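Local atomic coordinates of epoxyqueuosine reductase (Streptococcus thermophilus, PDB entry 5D6S), a protein that belongs to the QueG family of iron-sulfur proteins and holds cobalamin and two iron/sulfur clusters in a single chain. Residues S44-D52 with L199-V207; R235-Q243 with E251-G262. One frame throughout, in Å; residues are numbered along the deposited sequence.

Contact 1. Residues S44-D52 with L199-V207; sequences SKIGFTTAD and LEIEPDQEV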
loop_
_atom_site.group_PDB
_atom_site.type_symbol
_atom_site.label_atom_id
_atom_site.label_comp_id
_atom_site.label_asym_id
_atom_site.label_seq_id
_atom_site.Cartn_x
_atom_site.Cartn_y
_atom_site.Cartn_z
ATOM N N SER A 44 -17.217 9.438 -2.729
ATOM C CA SER A 44 -16.722 10.687 -3.296
ATOM C C SER A 44 -16.868 10.791 -4.815
ATOM O O SER A 44 -16.729 11.879 -5.393
ATOM C CB SER A 44 -15.245 10.893 -2.915
ATOM O OG SER A 44 -15.113 11.060 -1.518
ATOM N N LYS A 45 -17.086 9.666 -5.467
ATOM C CA LYS A 45 -17.242 9.639 -6.927
ATOM C C LYS A 45 -17.806 8.299 -7.314
ATOM O O LYS A 45 -17.581 7.313 -6.621
ATOM C CB LYS A 45 -15.917 9.839 -7.656
ATOM C CG LYS A 45 -15.830 11.085 -8.496
ATOM C CD LYS A 45 -14.410 11.273 -9.019
ATOM C CE LYS A 45 -14.338 12.305 -10.128
ATOM N NZ LYS A 45 -14.623 11.676 -11.436
ATOM N N ILE A 46 -18.521 8.271 -8.431
ATOM C CA ILE A 46 -19.143 7.045 -8.909
ATOM C C ILE A 46 -19.192 7.066 -10.413
ATOM O O ILE A 46 -19.212 8.122 -11.046
ATOM C CB ILE A 46 -20.529 6.844 -8.290
ATOM C CG1 ILE A 46 -21.096 5.481 -8.656
ATOM C CG2 ILE A 46 -21.472 7.978 -8.684
ATOM C CD1 ILE A 46 -22.145 5.010 -7.671
ATOM N N GLY A 47 -19.162 5.883 -10.985
ATOM C CA GLY A 47 -18.994 5.723 -12.418
ATOM C C GLY A 47 -19.727 4.463 -12.833
ATOM O O GLY A 47 -20.088 3.653 -11.984
ATOM N N PHE A 48 -19.970 4.323 -14.139
ATOM C CA PHE A 48 -20.705 3.188 -14.674
ATOM C C PHE A 48 -20.016 2.723 -15.929
ATOM O O PHE A 48 -19.459 3.512 -16.685
ATOM C CB PHE A 48 -22.150 3.564 -14.978
ATOM C CG PHE A 48 -22.905 4.072 -13.786
ATOM C CD1 PHE A 48 -22.812 5.411 -13.418
ATOM C CD2 PHE A 48 -23.680 3.214 -13.012
ATOM C CE1 PHE A 48 -23.484 5.894 -12.303
ATOM C CE2 PHE A 48 -24.361 3.695 -11.896
ATOM C CZ PHE A 48 -24.268 5.043 -11.542
ATOM N N THR A 49 -20.029 1.421 -16.139
ATOM C CA THR A 49 -19.424 0.865 -17.334
ATOM C C THR A 49 -20.033 -0.499 -17.582
ATOM O O THR A 49 -20.729 -1.052 -16.734
ATOM C CB THR A 49 -17.896 0.766 -17.230
ATOM O OG1 THR A 49 -17.399 -0.075 -18.279
ATOM C CG2 THR A 49 -17.494 0.181 -15.905
ATOM N N THR A 50 -19.786 -1.020 -18.770
ATOM C CA THR A 50 -20.378 -2.286 -19.156
ATOM C C THR A 50 -19.642 -3.404 -18.440
ATOM O O THR A 50 -18.513 -3.229 -17.965
ATOM C CB THR A 50 -20.300 -2.519 -20.680
ATOM O OG1 THR A 50 -18.930 -2.650 -21.078
ATOM C CG2 THR A 50 -20.952 -1.365 -21.439
ATOM N N ALA A 51 -20.293 -4.555 -18.385
ATOM C CA ALA A 51 -19.643 -5.793 -18.010
ATOM C C ALA A 51 -18.873 -6.388 -19.200
ATOM O O ALA A 51 -18.656 -7.599 -19.255
ATOM C CB ALA A 51 -20.675 -6.781 -17.510
ATOM N N ASP A 52 -18.490 -5.559 -20.170
ATOM C CA ASP A 52 -17.714 -6.056 -21.300
ATOM C C ASP A 52 -16.354 -6.439 -20.783
ATOM O O ASP A 52 -15.803 -5.768 -19.895
ATOM C CB ASP A 52 -17.543 -5.004 -22.402
ATOM C CG ASP A 52 -18.791 -4.829 -23.248
ATOM O OD1 ASP A 52 -19.753 -5.604 -23.085
ATOM O OD2 ASP A 52 -18.797 -3.915 -24.090
ATOM N N LEU A 199 -27.785 -4.996 -13.857
ATOM C CA LEU A 199 -28.571 -3.855 -14.322
ATOM C C LEU A 199 -28.147 -3.388 -15.714
ATOM O O LEU A 199 -26.978 -3.446 -16.074
ATOM C CB LEU A 199 -28.456 -2.689 -13.335
ATOM C CG LEU A 199 -29.375 -2.673 -12.105
ATOM C CD1 LEU A 199 -29.654 -4.065 -11.563
ATOM C CD2 LEU A 199 -28.800 -1.776 -11.013
ATOM N N GLU A 200 -29.124 -2.938 -16.494
ATOM C CA GLU A 200 -28.860 -2.330 -17.790
ATOM C C GLU A 200 -28.771 -0.848 -17.507
ATOM O O GLU A 200 -29.781 -0.238 -17.156
ATOM C CB GLU A 200 -30.002 -2.627 -18.773
ATOM C CG GLU A 200 -29.565 -2.714 -20.224
ATOM C CD GLU A 200 -29.075 -4.101 -20.604
ATOM O OE1 GLU A 200 -29.833 -5.079 -20.421
ATOM O OE2 GLU A 200 -27.927 -4.210 -21.099
ATOM N N ILE A 201 -27.575 -0.275 -17.591
ATOM C CA ILE A 201 -27.407 1.155 -17.292
ATOM C C ILE A 201 -26.471 1.840 -18.265
ATOM O O ILE A 201 -25.524 1.242 -18.775
ATOM C CB ILE A 201 -26.956 1.426 -15.838
ATOM C CG1 ILE A 201 -28.035 0.934 -14.859
ATOM C CG2 ILE A 201 -26.689 2.916 -15.613
ATOM C CD1 ILE A 201 -27.689 1.079 -13.391
ATOM N N GLU A 202 -26.793 3.108 -18.516
ATOM C CA GLU A 202 -26.022 3.996 -19.381
ATOM C C GLU A 202 -24.585 4.124 -18.898
ATOM O O GLU A 202 -24.363 4.694 -17.826
ATOM C CB GLU A 202 -26.653 5.403 -19.392
ATOM C CG GLU A 202 -27.854 5.556 -20.307
ATOM C CD GLU A 202 -27.440 5.707 -21.755
ATOM O OE1 GLU A 202 -26.806 6.732 -22.080
ATOM O OE2 GLU A 202 -27.745 4.805 -22.564
ATOM N N PRO A 203 -23.617 3.613 -19.682
ATOM C CA PRO A 203 -22.225 3.852 -19.313
ATOM C C PRO A 203 -21.900 5.336 -19.221
ATOM O O PRO A 203 -22.413 6.126 -20.008
ATOM C CB PRO A 203 -21.436 3.189 -20.451
ATOM C CG PRO A 203 -22.342 2.117 -20.952
ATOM C CD PRO A 203 -23.735 2.664 -20.808
ATOM N N ASP A 204 -21.079 5.705 -18.243
ATOM C CA ASP A 204 -20.520 7.045 -18.174
ATOM C C ASP A 204 -19.468 7.217 -19.279
ATOM O O ASP A 204 -19.179 6.274 -20.021
ATOM C CB ASP A 204 -19.914 7.321 -16.784
ATOM C CG ASP A 204 -20.915 7.929 -15.817
ATOM O OD1 ASP A 204 -21.846 8.632 -16.277
ATOM O OD2 ASP A 204 -20.749 7.748 -14.595
ATOM N N GLN A 205 -18.897 8.416 -19.362
ATOM C CA GLN A 205 -18.082 8.796 -20.500
ATOM C C GLN A 205 -16.651 8.239 -20.491
ATOM O O GLN A 205 -16.287 7.431 -21.346
ATOM C CB GLN A 205 -18.039 10.329 -20.629
ATOM C CG GLN A 205 -19.277 10.947 -21.263
ATOM C CD GLN A 205 -19.277 10.850 -22.787
ATOM O OE1 GLN A 205 -19.089 11.855 -23.481
ATOM N NE2 GLN A 205 -19.505 9.647 -23.316
ATOM N N GLU A 206 -15.867 8.693 -19.524
ATOM C CA GLU A 206 -14.389 8.600 -19.482
ATOM C C GLU A 206 -13.937 10.047 -19.327
ATOM O O GLU A 206 -14.762 10.900 -18.973
ATOM C CB GLU A 206 -13.708 7.893 -20.667
ATOM C CG GLU A 206 -13.599 6.369 -20.489
ATOM C CD GLU A 206 -12.294 5.758 -21.012
ATOM O OE1 GLU A 206 -12.189 4.504 -21.093
ATOM O OE2 GLU A 206 -11.360 6.516 -21.357
ATOM N N VAL A 207 -12.656 10.330 -19.536
ATOM C CA VAL A 207 -12.096 11.607 -19.108
ATOM C C VAL A 207 -11.215 12.178 -20.227
ATOM O O VAL A 207 -10.606 11.420 -20.986
ATOM C CB VAL A 207 -11.359 11.451 -17.735
ATOM C CG1 VAL A 207 -10.232 12.457 -17.564
ATOM C CG2 VAL A 207 -12.340 11.582 -16.572
#
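Phe48 on strand 45-50 and Asp204 on the loop that follows strand 190-197 meet through both backbone and side chain. Asp204 N donates to Phe48 O over 3.1 Å with an N-H...O angle of 151°. This is the one hydrogen bond between the two segments. The touching parts run crosswise, so the loop crosses the strand instead of pairing along it.

The bond from CA to CB of Phe48 points toward the loop, and Phe48 CB lies 3.8 Å from Glu202 O. With CG beside the backbone N and anti to the carbonyl carbon (chi1 -58°), the Phe48 ring is carried between two loop residues. On one flank Phe48 CD1 comes to 3.3 Å from Asp204 OD2, which sits at the ring edge near its plane, while the carboxylate and ring planes are 72° apart. On the other, Phe48 CD2 lies 4.0 Å from Ile201 CG2 in an oblique apolar contact. Farther out Phe48 CE1 is still 4.0 Å from Asp204 OD2. The same Asp204 OD2 approaches Gly47 CA at 3.5 Å, placing the carboxylate close to the strand backbone. Pro203 extends the contact along the strand, Pro203 CG meeting Thr50 CG2 at 3.8 Å.

Lys31 closes the arrangement from outside: its NZ forms a salt bridge with Asp204 OD1 and a hydrogen bond with Glu202 O. Strand 45-50 is an outermost strand of the four-stranded antiparallel sheet and pairs with strand 93-100. The Phe48 side chain packs on Ile95 of that neighbour and on Ile34 and Gln35 of helix 30-40, while Ile201 touches Ile30 of the same helix.

Contact 2. Residues R235-Q243 with E251-G262; sequences RRCLSFQTQ and EFRKKIKTVIYG. With SF4 (iron/sulfur cluster), chain G.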
loop_
_atom_site.group_PDB
_atom_site.type_symbol
_atom_site.label_atom_id
_atom_site.label_comp_id
_atom_site.label_asym_id
_atom_site.label_seq_id
_atom_site.Cartn_x
_atom_site.Cartn_y
_atom_site.Cartn_z
ATOM N N ARG A 235 8.065 -6.013 -8.020
ATOM C CA ARG A 235 9.185 -6.562 -7.341
ATOM C C ARG A 235 10.153 -5.485 -6.809
ATOM O O ARG A 235 10.794 -5.719 -5.790
ATOM C CB ARG A 235 9.901 -7.403 -8.383
ATOM C CG ARG A 235 10.186 -8.857 -8.078
ATOM C CD ARG A 235 8.960 -9.716 -7.872
ATOM N NE ARG A 235 9.300 -10.537 -6.718
ATOM C CZ ARG A 235 8.450 -11.120 -5.878
ATOM N NH1 ARG A 235 7.143 -11.054 -6.043
ATOM N NH2 ARG A 235 8.941 -11.774 -4.855
ATOM N N ARG A 236 10.266 -4.332 -7.478
ATOM C CA ARG A 236 11.133 -3.217 -7.007
ATOM C C ARG A 236 10.358 -2.010 -6.470
ATOM O O ARG A 236 10.933 -0.991 -6.153
ATOM C CB ARG A 236 12.083 -2.748 -8.099
ATOM C CG ARG A 236 13.006 -3.844 -8.616
ATOM C CD ARG A 236 13.955 -3.395 -9.733
ATOM N NE ARG A 236 14.525 -2.076 -9.442
ATOM C CZ ARG A 236 15.534 -1.856 -8.607
ATOM N NH1 ARG A 236 16.157 -2.873 -7.973
ATOM N NH2 ARG A 236 15.934 -0.618 -8.402
ATOM N N CYS A 237 9.049 -2.113 -6.365
ATOM C CA CYS A 237 8.311 -1.072 -5.662
ATOM C C CYS A 237 8.628 -1.155 -4.158
ATOM O O CYS A 237 8.588 -2.230 -3.565
ATOM C CB CYS A 237 6.787 -1.182 -5.853
ATOM S SG CYS A 237 5.952 0.336 -5.291
ATOM N N LEU A 238 8.920 -0.019 -3.548
ATOM C CA LEU A 238 9.117 0.034 -2.113
ATOM C C LEU A 238 7.842 -0.282 -1.371
ATOM O O LEU A 238 7.894 -0.731 -0.223
ATOM C CB LEU A 238 9.608 1.413 -1.692
ATOM C CG LEU A 238 10.989 1.841 -2.204
ATOM C CD1 LEU A 238 11.317 3.191 -1.600
ATOM C CD2 LEU A 238 12.066 0.837 -1.871
ATOM N N SER A 239 6.684 -0.028 -1.982
ATOM C CA SER A 239 5.424 -0.388 -1.307
ATOM C C SER A 239 5.385 -1.888 -1.085
ATOM O O SER A 239 4.930 -2.385 -0.046
ATOM C CB SER A 239 4.208 0.040 -2.110
ATOM O OG SER A 239 3.009 -0.201 -1.373
ATOM N N PHE A 240 5.901 -2.614 -2.074
ATOM C CA PHE A 240 5.984 -4.058 -2.005
ATOM C C PHE A 240 7.026 -4.441 -0.995
ATOM O O PHE A 240 6.790 -5.299 -0.159
ATOM C CB PHE A 240 6.309 -4.652 -3.388
ATOM C CG PHE A 240 6.594 -6.128 -3.364
ATOM C CD1 PHE A 240 5.641 -7.026 -2.905
ATOM C CD2 PHE A 240 7.825 -6.610 -3.738
ATOM C CE1 PHE A 240 5.912 -8.385 -2.868
ATOM C CE2 PHE A 240 8.108 -7.951 -3.658
ATOM C CZ PHE A 240 7.159 -8.842 -3.244
ATOM N N GLN A 241 8.182 -3.806 -1.061
ATOM C CA GLN A 241 9.288 -4.211 -0.211
ATOM C C GLN A 241 8.905 -4.097 1.262
ATOM O O GLN A 241 9.236 -4.974 2.070
ATOM C CB GLN A 241 10.530 -3.401 -0.496
ATOM C CG GLN A 241 11.253 -3.796 -1.769
ATOM C CD GLN A 241 11.680 -5.246 -1.865
ATOM O OE1 GLN A 241 11.486 -5.861 -2.882
ATOM N NE2 GLN A 241 12.298 -5.782 -0.826
ATOM N N THR A 242 8.159 -3.073 1.602
ATOM C CA THR A 242 7.715 -2.916 2.975
ATOM C C THR A 242 6.746 -4.033 3.374
ATOM O O THR A 242 6.596 -4.320 4.547
ATOM C CB THR A 242 7.072 -1.539 3.242
ATOM O OG1 THR A 242 6.022 -1.299 2.302
ATOM C CG2 THR A 242 8.093 -0.487 3.099
ATOM N N GLN A 243 6.119 -4.676 2.401
ATOM C CA GLN A 243 5.143 -5.724 2.667
ATOM C C GLN A 243 5.648 -7.125 2.406
ATOM O O GLN A 243 5.017 -8.085 2.842
ATOM C CB GLN A 243 3.926 -5.516 1.783
ATOM C CG GLN A 243 3.125 -4.305 2.164
ATOM C CD GLN A 243 1.937 -4.130 1.255
ATOM O OE1 GLN A 243 0.919 -4.797 1.426
ATOM N NE2 GLN A 243 2.048 -3.213 0.299
ATOM N N GLU A 251 19.568 -2.976 -1.102
ATOM C CA GLU A 251 19.289 -1.771 -1.868
ATOM C C GLU A 251 18.141 -0.954 -1.280
ATOM O O GLU A 251 18.193 0.283 -1.261
ATOM C CB GLU A 251 18.958 -2.121 -3.310
ATOM C CG GLU A 251 18.699 -0.910 -4.202
ATOM C CD GLU A 251 18.268 -1.281 -5.611
ATOM O OE1 GLU A 251 18.525 -2.437 -6.049
ATOM O OE2 GLU A 251 17.668 -0.406 -6.283
ATOM N N PHE A 252 17.084 -1.638 -0.861
ATOM C CA PHE A 252 15.844 -0.940 -0.501
ATOM C C PHE A 252 15.819 -0.412 0.918
ATOM O O PHE A 252 15.007 0.437 1.225
ATOM C CB PHE A 252 14.629 -1.830 -0.731
ATOM C CG PHE A 252 14.624 -2.478 -2.058
ATOM C CD1 PHE A 252 14.556 -1.718 -3.198
ATOM C CD2 PHE A 252 14.698 -3.846 -2.176
ATOM C CE1 PHE A 252 14.555 -2.305 -4.449
ATOM C CE2 PHE A 252 14.699 -4.450 -3.419
ATOM C CZ PHE A 252 14.630 -3.670 -4.562
ATOM N N ARG A 253 16.712 -0.908 1.769
ATOM C CA ARG A 253 16.749 -0.525 3.169
ATOM C C ARG A 253 16.956 0.984 3.316
ATOM O O ARG A 253 16.137 1.688 3.948
ATOM C CB ARG A 253 17.855 -1.274 3.891
ATOM C CG ARG A 253 17.666 -2.793 3.888
ATOM C CD ARG A 253 18.772 -3.537 4.616
ATOM N NE ARG A 253 18.745 -4.967 4.352
ATOM C CZ ARG A 253 19.658 -5.825 4.788
ATOM N NH1 ARG A 253 20.666 -5.440 5.534
ATOM N NH2 ARG A 253 19.554 -7.086 4.491
ATOM N N LYS A 254 18.038 1.477 2.722
ATOM C CA LYS A 254 18.359 2.901 2.781
ATOM C C LYS A 254 17.196 3.738 2.203
ATOM O O LYS A 254 16.849 4.800 2.714
ATOM C CB LYS A 254 19.638 3.145 2.011
ATOM C CG LYS A 254 20.379 4.393 2.409
ATOM C CD LYS A 254 21.612 4.565 1.528
ATOM C CE LYS A 254 22.195 5.971 1.635
ATOM N NZ LYS A 254 23.352 6.157 0.712
ATOM N N LYS A 255 16.547 3.201 1.180
ATOM C CA LYS A 255 15.567 3.957 0.432
ATOM C C LYS A 255 14.189 4.103 1.040
ATOM O O LYS A 255 13.447 5.005 0.641
ATOM C CB LYS A 255 15.430 3.373 -0.974
ATOM C CG LYS A 255 16.758 3.321 -1.713
ATOM C CD LYS A 255 16.569 2.959 -3.170
ATOM C CE LYS A 255 17.876 3.037 -3.915
ATOM N NZ LYS A 255 17.729 2.553 -5.313
ATOM N N ILE A 256 13.797 3.230 1.955
ATOM C CA ILE A 256 12.484 3.409 2.596
ATOM C C ILE A 256 12.572 4.536 3.605
ATOM O O ILE A 256 11.542 4.952 4.159
ATOM C CB ILE A 256 11.911 2.158 3.268
ATOM C CG1 ILE A 256 12.760 1.703 4.452
ATOM C CG2 ILE A 256 11.827 1.006 2.281
ATOM C CD1 ILE A 256 12.072 0.669 5.325
ATOM N N LYS A 257 13.785 5.070 3.802
ATOM C CA LYS A 257 14.030 6.165 4.753
ATOM C C LYS A 257 13.355 5.818 6.051
ATOM O O LYS A 257 13.717 4.822 6.668
ATOM C CB LYS A 257 13.561 7.502 4.186
ATOM C CG LYS A 257 14.392 8.008 3.010
ATOM C CD LYS A 257 14.082 9.468 2.725
ATOM C CE LYS A 257 15.240 10.188 2.036
ATOM N NZ LYS A 257 15.394 9.774 0.619
ATOM N N THR A 258 12.324 6.558 6.426
ATOM C CA THR A 258 11.561 6.255 7.653
ATOM C C THR A 258 10.137 5.812 7.362
ATOM O O THR A 258 9.335 5.660 8.253
ATOM C CB THR A 258 11.510 7.486 8.591
ATOM O OG1 THR A 258 10.860 8.580 7.925
ATOM C CG2 THR A 258 12.919 7.902 8.985
ATOM N N VAL A 259 9.826 5.580 6.098
ATOM C CA VAL A 259 8.485 5.136 5.713
ATOM C C VAL A 259 8.424 3.630 5.870
ATOM O O VAL A 259 8.937 2.904 5.008
ATOM C CB VAL A 259 8.137 5.531 4.259
ATOM C CG1 VAL A 259 6.726 5.108 3.935
ATOM C CG2 VAL A 259 8.246 7.039 4.064
ATOM N N ILE A 260 7.795 3.178 6.955
ATOM C CA ILE A 260 7.797 1.770 7.321
ATOM C C ILE A 260 6.648 0.962 6.748
ATOM O O ILE A 260 6.532 -0.230 7.004
ATOM C CB ILE A 260 7.788 1.558 8.850
ATOM C CG1 ILE A 260 6.475 2.007 9.461
ATOM C CG2 ILE A 260 8.996 2.231 9.493
ATOM C CD1 ILE A 260 6.415 1.870 10.969
ATOM N N TYR A 261 5.802 1.598 5.965
ATOM C CA TYR A 261 4.720 0.894 5.256
ATOM C C TYR A 261 4.249 1.700 4.038
ATOM O O TYR A 261 3.833 2.847 4.157
ATOM C CB TYR A 261 3.524 0.611 6.174
ATOM C CG TYR A 261 2.546 -0.335 5.535
ATOM C CD1 TYR A 261 2.805 -1.693 5.499
ATOM C CD2 TYR A 261 1.385 0.127 4.912
ATOM C CE1 TYR A 261 1.940 -2.582 4.874
ATOM C CE2 TYR A 261 0.501 -0.756 4.305
ATOM C CZ TYR A 261 0.798 -2.116 4.276
ATOM O OH TYR A 261 -0.035 -3.018 3.643
ATOM N N GLY A 262 4.341 1.100 2.860
ATOM C CA GLY A 262 3.940 1.779 1.637
ATOM C C GLY A 262 4.961 2.796 1.169
ATOM O O GLY A 262 6.020 2.981 1.786
HETATM FE FE1 SF4 G . 6.598 2.266 -5.890
HETATM FE FE2 SF4 G . 7.477 4.359 -4.666
HETATM FE FE3 SF4 G . 5.761 4.611 -6.615
HETATM FE FE4 SF4 G . 8.186 3.940 -7.130
HETATM S S1 SF4 G . 7.520 5.723 -6.283
HETATM S S2 SF4 G . 6.438 3.053 -7.844
HETATM S S3 SF4 G . 8.601 2.771 -5.370
HETATM S S4 SF4 G . 5.470 3.651 -4.761
#
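Leu238, Gln241 and Thr242 of helix 238-243 form the close-packed side of the contact against Phe252, Ile256 and Gly262. Gln241 CG lies over one face of the Phe252 ring, 3.8 Å from its centroid and 24° off the normal, a CH-pi contact. Leu238 CD2 reaches Phe252 CD1 at 3.8 Å and also touches Ile256. At the other end Gly262 N donates to Thr242 OG1 over 3.0 Å. That hydroxyl stands between the backbone N and carbonyl carbon of Thr242 (chi1 54°), within hydrogen-bonding distance of its own helix backbone as well.

The side nearer solvent is polar. Arg236 grips Glu251 end-on, Arg236 NH1 to Glu251 OE1 at 3.1 Å and Arg236 NH2 to Glu251 OE2 at 2.7 Å; both oxygens are met on their syn sides. A bend at chi3 of Arg236 (42°) helps turn the guanidinium toward this carboxylate. Lys255 NZ takes the anti lone pair of Glu251 OE2 and also bonds Pro222 O, completing a salt-bridge network.

The bond from CA to CB of Cys237 points away from segment 251-262, and Cys237 SG binds iron FE1 of the iron/sulfur cluster at 2.1 Å. As the N-cap of helix 238-243, the same sulfur accepts a weak bond from Ser239 N, while Ser239 OG hydrogen-bonds cobalamin. The arrangement belongs to a double-cluster 4Fe-4S binding domain, here built against the cobalamin pocket.

Overall arrangement
Contact 1 closes before contact 2 opens along the chain, and the two do not touch: their centres are about 35 Å apart and their nearest atoms about 20 Å. Contact 1 lies at the edge of the four-stranded sheet, its centre about 26 Å from that of the chain. Contact 2 is more central, at about 11 Å, within the 4Fe-4S domain. Cobalamin gives them a common reference. The Thr49 side chain of contact 1 is about 12 Å from cobalamin. The Ser239 side chain of contact 2 is about 3 Å from the bound cobalamin. Of the two contacts, contact 2 supplies Cys237, which binds an iron of one of the two clusters, and Leu238, which lines that cluster's pocket.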